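Local coordinates for protein deseasin MCP-01 (PDB 3VV3) that breaks down collagen as a bacterial serine protease of the subtilisin family, at residues Gly176-Gln180 against Ala181-Ala185; Val205-Gln209 against Asn210-Pro214; Leu293-Lys296 against Glu297-Ser301. All blocks are in the same frame, centred on the assembly; numbering follows the deposited sequence.

Interaction 1. Residues Gly176-Gln180 against Ala181-Ala185; sequences GGFSQ and ALADA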
# COMPACT_ATOMS: atom_id res chain seq x y z
N GLY A 176 10.86 -5.34 -9.18
CA GLY A 176 12.03 -5.93 -9.79
C GLY A 176 12.01 -5.85 -11.30
O GLY A 176 11.12 -5.25 -11.91
N GLY A 177 13.03 -6.45 -11.92
CA GLY A 177 13.11 -6.46 -13.36
C GLY A 177 12.81 -7.84 -13.89
O GLY A 177 12.38 -8.72 -13.14
N PHE A 178 13.03 -8.02 -15.18
CA PHE A 178 12.78 -9.30 -15.82
C PHE A 178 13.56 -10.44 -15.18
O PHE A 178 14.78 -10.34 -14.98
CB PHE A 178 13.12 -9.20 -17.31
CG PHE A 178 12.82 -10.44 -18.07
CD1 PHE A 178 13.73 -11.48 -18.12
CD2 PHE A 178 11.61 -10.57 -18.75
CE1 PHE A 178 13.45 -12.64 -18.83
CE2 PHE A 178 11.32 -11.73 -19.46
CZ PHE A 178 12.25 -12.76 -19.50
N SER A 179 12.86 -11.53 -14.87
CA SER A 179 13.48 -12.76 -14.40
C SER A 179 13.11 -13.91 -15.33
O SER A 179 11.93 -14.19 -15.54
CB SER A 179 13.01 -13.10 -12.98
OG SER A 179 13.24 -14.47 -12.68
N GLN A 180 14.11 -14.58 -15.89
CA GLN A 180 13.85 -15.72 -16.74
C GLN A 180 13.23 -16.86 -15.95
O GLN A 180 12.40 -17.61 -16.47
CB GLN A 180 15.13 -16.20 -17.43
CG GLN A 180 14.87 -17.22 -18.52
CD GLN A 180 14.00 -16.65 -19.63
OE1 GLN A 180 14.37 -15.68 -20.30
NE2 GLN A 180 12.83 -17.25 -19.84
N ALA A 181 13.65 -17.01 -14.69
CA ALA A 181 13.11 -18.06 -13.83
C ALA A 181 11.62 -17.83 -13.60
O ALA A 181 10.83 -18.77 -13.61
CB ALA A 181 13.86 -18.12 -12.50
N LEU A 182 11.23 -16.57 -13.38
CA LEU A 182 9.81 -16.26 -13.18
C LEU A 182 9.02 -16.43 -14.48
O LEU A 182 7.93 -17.01 -14.49
CB LEU A 182 9.63 -14.86 -12.59
CG LEU A 182 8.19 -14.41 -12.30
CD1 LEU A 182 7.45 -15.50 -11.54
CD2 LEU A 182 8.20 -13.10 -11.49
N ALA A 183 9.58 -15.93 -15.58
CA ALA A 183 8.96 -16.15 -16.89
C ALA A 183 8.70 -17.64 -17.12
O ALA A 183 7.64 -18.04 -17.62
CB ALA A 183 9.84 -15.58 -17.99
N ASP A 184 9.69 -18.46 -16.78
CA ASP A 184 9.60 -19.90 -17.00
C ASP A 184 8.54 -20.55 -16.11
O ASP A 184 7.85 -21.48 -16.54
CB ASP A 184 10.95 -20.57 -16.74
CG ASP A 184 11.98 -20.30 -17.84
OD1 ASP A 184 11.63 -19.69 -18.87
OD2 ASP A 184 13.14 -20.70 -17.65
N ALA A 185 8.42 -20.06 -14.88
CA ALA A 185 7.40 -20.58 -13.97
C ALA A 185 6.02 -20.25 -14.53
O ALA A 185 5.09 -21.07 -14.48
CB ALA A 185 7.57 -19.99 -12.59

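Interaction 2. Residues Val205-Gln209 against Asn210-Pro214; sequences VDNDQ and NPHYP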
# COMPACT_ATOMS: atom_id res chain seq x y z
N VAL A 205 2.24 5.65 -14.35
CA VAL A 205 3.09 5.81 -15.53
C VAL A 205 2.75 4.76 -16.59
O VAL A 205 2.02 3.80 -16.32
CB VAL A 205 4.59 5.70 -15.19
CG1 VAL A 205 5.01 6.87 -14.29
CG2 VAL A 205 4.91 4.36 -14.56
N ASP A 206 3.29 4.97 -17.78
CA ASP A 206 3.07 4.11 -18.94
C ASP A 206 4.00 2.90 -18.91
O ASP A 206 5.22 3.03 -19.02
CB ASP A 206 3.31 4.96 -20.20
CG ASP A 206 3.31 4.14 -21.48
OD1 ASP A 206 2.83 2.99 -21.46
OD2 ASP A 206 3.81 4.66 -22.50
N ASN A 207 3.42 1.71 -18.75
CA ASN A 207 4.20 0.48 -18.62
C ASN A 207 4.83 0.02 -19.94
O ASN A 207 5.73 -0.83 -19.93
CB ASN A 207 3.36 -0.65 -18.02
CG ASN A 207 3.09 -0.46 -16.54
OD1 ASN A 207 3.58 0.48 -15.92
ND2 ASN A 207 2.31 -1.38 -15.96
N ASP A 208 4.37 0.57 -21.05
CA ASP A 208 5.00 0.27 -22.33
C ASP A 208 6.39 0.90 -22.39
O ASP A 208 7.29 0.36 -23.04
CB ASP A 208 4.14 0.75 -23.51
CG ASP A 208 2.94 -0.14 -23.76
OD1 ASP A 208 2.49 -0.83 -22.81
OD2 ASP A 208 2.43 -0.16 -24.90
N GLN A 209 6.58 2.02 -21.71
CA GLN A 209 7.89 2.69 -21.67
C GLN A 209 8.66 2.36 -20.39
O GLN A 209 9.88 2.49 -20.35
CB GLN A 209 7.71 4.20 -21.75
CG GLN A 209 6.91 4.66 -22.95
CD GLN A 209 7.79 5.13 -24.09
OE1 GLN A 209 8.80 5.80 -23.87
NE2 GLN A 209 7.40 4.80 -25.32
N ASN A 210 7.92 1.96 -19.36
CA ASN A 210 8.49 1.71 -18.04
C ASN A 210 7.99 0.37 -17.53
O ASN A 210 7.04 0.32 -16.76
CB ASN A 210 8.04 2.81 -17.07
CG ASN A 210 8.32 4.21 -17.60
OD1 ASN A 210 9.43 4.71 -17.50
ND2 ASN A 210 7.29 4.85 -18.18
N PRO A 211 8.61 -0.74 -17.98
CA PRO A 211 8.10 -2.08 -17.65
C PRO A 211 8.00 -2.34 -16.15
O PRO A 211 8.86 -1.93 -15.37
CB PRO A 211 9.13 -3.01 -18.30
CG PRO A 211 9.68 -2.21 -19.44
CD PRO A 211 9.74 -0.80 -18.92
N HIS A 212 6.94 -3.05 -15.77
CA HIS A 212 6.63 -3.40 -14.40
C HIS A 212 6.39 -4.90 -14.41
O HIS A 212 5.69 -5.40 -15.28
CB HIS A 212 5.35 -2.66 -13.99
CG HIS A 212 4.74 -3.13 -12.70
ND1 HIS A 212 3.77 -4.10 -12.64
CD2 HIS A 212 4.94 -2.72 -11.42
CE1 HIS A 212 3.40 -4.29 -11.38
NE2 HIS A 212 4.09 -3.46 -10.62
N TYR A 213 6.98 -5.61 -13.45
CA TYR A 213 6.85 -7.07 -13.40
C TYR A 213 6.10 -7.52 -12.15
O TYR A 213 6.25 -6.91 -11.09
CB TYR A 213 8.24 -7.73 -13.51
CG TYR A 213 8.83 -7.46 -14.87
CD1 TYR A 213 8.45 -8.22 -15.97
CD2 TYR A 213 9.71 -6.40 -15.07
CE1 TYR A 213 8.96 -7.96 -17.22
CE2 TYR A 213 10.22 -6.13 -16.33
CZ TYR A 213 9.84 -6.92 -17.40
OH TYR A 213 10.33 -6.67 -18.67
N PRO A 214 5.30 -8.59 -12.26
CA PRO A 214 5.17 -9.48 -13.42
C PRO A 214 4.18 -9.05 -14.51
O PRO A 214 4.03 -9.79 -15.48
CB PRO A 214 4.68 -10.80 -12.80
CG PRO A 214 3.89 -10.35 -11.59
CD PRO A 214 4.67 -9.17 -11.05

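Interaction 3. Residues Leu293-Lys296 against Glu297-Ser301; sequences LELK and ELLMS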
# COMPACT_ATOMS: atom_id res chain seq x y z
N LEU A 293 -6.57 -18.85 -22.96
CA LEU A 293 -6.59 -17.70 -23.85
C LEU A 293 -8.02 -17.25 -24.16
O LEU A 293 -8.30 -16.06 -24.27
CB LEU A 293 -5.84 -18.03 -25.15
CG LEU A 293 -5.82 -16.91 -26.20
CD1 LEU A 293 -5.17 -15.65 -25.63
CD2 LEU A 293 -5.10 -17.37 -27.46
N GLU A 294 -8.93 -18.20 -24.33
CA GLU A 294 -10.33 -17.85 -24.56
C GLU A 294 -10.92 -17.13 -23.36
O GLU A 294 -11.65 -16.14 -23.51
CB GLU A 294 -11.17 -19.09 -24.88
CG GLU A 294 -10.98 -19.62 -26.29
CD GLU A 294 -11.64 -20.96 -26.53
OE1 GLU A 294 -11.93 -21.68 -25.54
OE2 GLU A 294 -11.87 -21.29 -27.71
N LEU A 295 -10.59 -17.63 -22.17
CA LEU A 295 -11.01 -17.01 -20.92
C LEU A 295 -10.50 -15.57 -20.82
O LEU A 295 -11.25 -14.64 -20.51
CB LEU A 295 -10.49 -17.83 -19.74
CG LEU A 295 -10.85 -17.31 -18.34
CD1 LEU A 295 -12.36 -17.15 -18.21
CD2 LEU A 295 -10.32 -18.27 -17.26
N LYS A 296 -9.21 -15.40 -21.08
CA LYS A 296 -8.58 -14.09 -21.02
C LYS A 296 -9.26 -13.12 -21.98
O LYS A 296 -9.64 -12.02 -21.60
CB LYS A 296 -7.09 -14.18 -21.33
CG LYS A 296 -6.42 -12.81 -21.51
CD LYS A 296 -4.91 -12.96 -21.71
CE LYS A 296 -4.27 -11.66 -22.20
NZ LYS A 296 -2.82 -11.85 -22.44
N GLU A 297 -9.42 -13.56 -23.23
CA GLU A 297 -9.97 -12.69 -24.26
C GLU A 297 -11.44 -12.39 -23.99
O GLU A 297 -11.92 -11.29 -24.30
CB GLU A 297 -9.77 -13.29 -25.66
CG GLU A 297 -8.30 -13.34 -26.08
CD GLU A 297 -8.10 -13.63 -27.56
OE1 GLU A 297 -8.97 -14.30 -28.17
OE2 GLU A 297 -7.07 -13.19 -28.10
N LEU A 298 -12.14 -13.34 -23.40
CA LEU A 298 -13.54 -13.14 -23.05
C LEU A 298 -13.69 -12.05 -21.98
O LEU A 298 -14.57 -11.19 -22.07
CB LEU A 298 -14.17 -14.45 -22.57
CG LEU A 298 -15.63 -14.38 -22.16
CD1 LEU A 298 -16.36 -15.62 -22.65
CD2 LEU A 298 -15.75 -14.24 -20.66
N LEU A 299 -12.84 -12.11 -20.96
CA LEU A 299 -12.86 -11.08 -19.92
C LEU A 299 -12.60 -9.71 -20.51
O LEU A 299 -13.26 -8.72 -20.16
CB LEU A 299 -11.85 -11.43 -18.81
CG LEU A 299 -12.26 -12.65 -17.98
CD1 LEU A 299 -11.06 -13.22 -17.19
CD2 LEU A 299 -13.42 -12.30 -17.05
N MET A 300 -11.64 -9.64 -21.43
CA MET A 300 -11.31 -8.39 -22.11
C MET A 300 -12.45 -7.89 -23.01
O MET A 300 -12.86 -6.74 -22.92
CB MET A 300 -10.03 -8.56 -22.92
CG MET A 300 -8.79 -8.73 -22.02
SD MET A 300 -7.31 -9.27 -22.90
CE MET A 300 -6.96 -7.84 -23.94
N SER A 301 -12.97 -8.77 -23.85
CA SER A 301 -13.92 -8.34 -24.87
C SER A 301 -15.30 -8.07 -24.31
O SER A 301 -16.05 -7.27 -24.86
CB SER A 301 -13.99 -9.37 -26.01
OG SER A 301 -14.52 -10.60 -25.55

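Interaction 1. Residues Gly176-Gln180 against Ala181-Ala185
Ser179 sits at the N-cap of helix 180-191, and its hydroxyl meets the first turn. OG accepts a hydrogen bond from Leu182 N at 3.0 Å with an angle of 162°. The chi1 of Ser179 (161°) places OG beside its own carbonyl carbon, within reach of Leu182 N. The carbonyl of the same residue also works: Ala183 N donates to Ser179 O at 2.9 Å. One residue thus takes two of the N-H groups at the start of the helix. Gln180 and Asp184 are one turn apart. Asp184 N donates to Gln180 O at 2.9 Å, and Gln180 NE2 reaches Asp184 OD1, also at 2.9 Å. Gln180 bends at chi2 (61°) to bring its amide over. The donor lies above the carboxylate plane, while the acceptor is close to the amide plane of Gln180. Phe178 adds an apolar contact, with CZ 4.0 Å from Ala183 CB. The amide oxygen of Gln180 lies at the edge of that ring.

Farther out, Tyr217 OH is hydrogen-bonded to Ser179 N, and the Tyr217 ring meets that of Phe178. The side chain of Leu182 touches Ile150 and Ile153 of helix 146-161. Without the hydroxyl, as in an alanine here, Leu182 N would probably lose its side-chain acceptor and the helix start would be less firmly capped. The chemistry is that of an N-terminal helix end. Two of its first N-H groups gain acceptors from Ser179, and the negative charge of Asp184 in the first turns is likely to suit the helix dipole.

Interaction 2. Residues Val205-Gln209 against Asn210-Pro214
The amide of Asn207 and the imidazole of His212 run side by side and point the same way, their planes 12° apart. Asn207 ND2 comes within 3.8 Å of His212 CB and approaches the ring obliquely. Both groups are held from outside: Asn207 ND2 bonds to Ala200 O, and His212 ND1 to Ser215 OG. The motif is an Asx turn in the loop between strands 195-199 and 222-228. Asp206 OD1 accepts from Asp208 N at 2.9 Å, met from well above the carboxylate plane.

Asn210 then bonds back to the backbone of Asp206, four residues earlier. Its CG stands beside its own backbone N (chi1 -52°), which sets ND2 within reach of the Asp206 carbonyl. A CA-H...O contact adds to this, Asn207 CA lying 3.4 Å from Asn210 O. Asp208 binds outward, through its carboxylate, to Ser244 and Thr243. Val205 packs on Gly176 of the second subunit, so the loop lies at a contact between the two copies. Asp206 O is the hub: besides a bond from Gln209 N, it accepts from Asn210 N and from Asn210 ND2, each at 2.9 Å.

Interaction 3. Residues Leu293-Lys296 against Glu297-Ser301
Glu297 N donates to Leu293 O, the first of four i to i+4 backbone bonds between 293-296 and 297-301 in helix 292-301. Leu298 N donates to Glu294 O, Leu299 N to Leu295 O, and Met300 N to Lys296 O at 3.1 Å.

The apolar contacts follow the same four-residue spacing. Leu293 CD1 lies 3.9 Å from Glu297 CG, the two side chains crossing at a slant. On the buried side, Leu295 CG is 4.3 Å from Leu299 CD1. These two leucines face helix 269-284 and Leu195 of strand 195-199. Lys296 and Met300 lie alongside each other and point the same way. Lys296 CG and Lys296 CE are each 3.9 Å from Met300 SD, so the sulfur rests against the aliphatic part of the lysine. The Lys296 chain is extended throughout, which carries its ammonium group past the sulfur.

Two polar side chains have their partners outside 293-301. Lys296 NZ bonds to the carbonyls of Val222, the first residue of strand 222-228, and of Asp220 just before it. Glu294 OE1 bonds to Thr291 N, just before the helix.

The helix is therefore amphipathic. Leu295 and Leu299 pack its inner side, while Lys296 serves both chemistries: its methylenes pack against sulfur, and its charge is met by two backbone oxygens.

In the fold
All three contacts are local and follow in series; none nests in or crosses another. Interaction 1 comes first, where the loop after strand 166-171 turns into helix 180-191. The chain then passes through strand 195-199 and reaches interaction 2, a turn in the loop leading to strand 222-228. These two touch: the Tyr213 ring packs against Gly176, Gly177 and Phe178. The loops beyond two neighbouring strands of the parallel sheet are thereby joined. Interaction 3 comes much later, within helix 292-301, and packs on strands 195-199 and 222-228. It touches neither of the others, its nearest atoms lying about 10 Å from interaction 2 and about 13 Å from interaction 1.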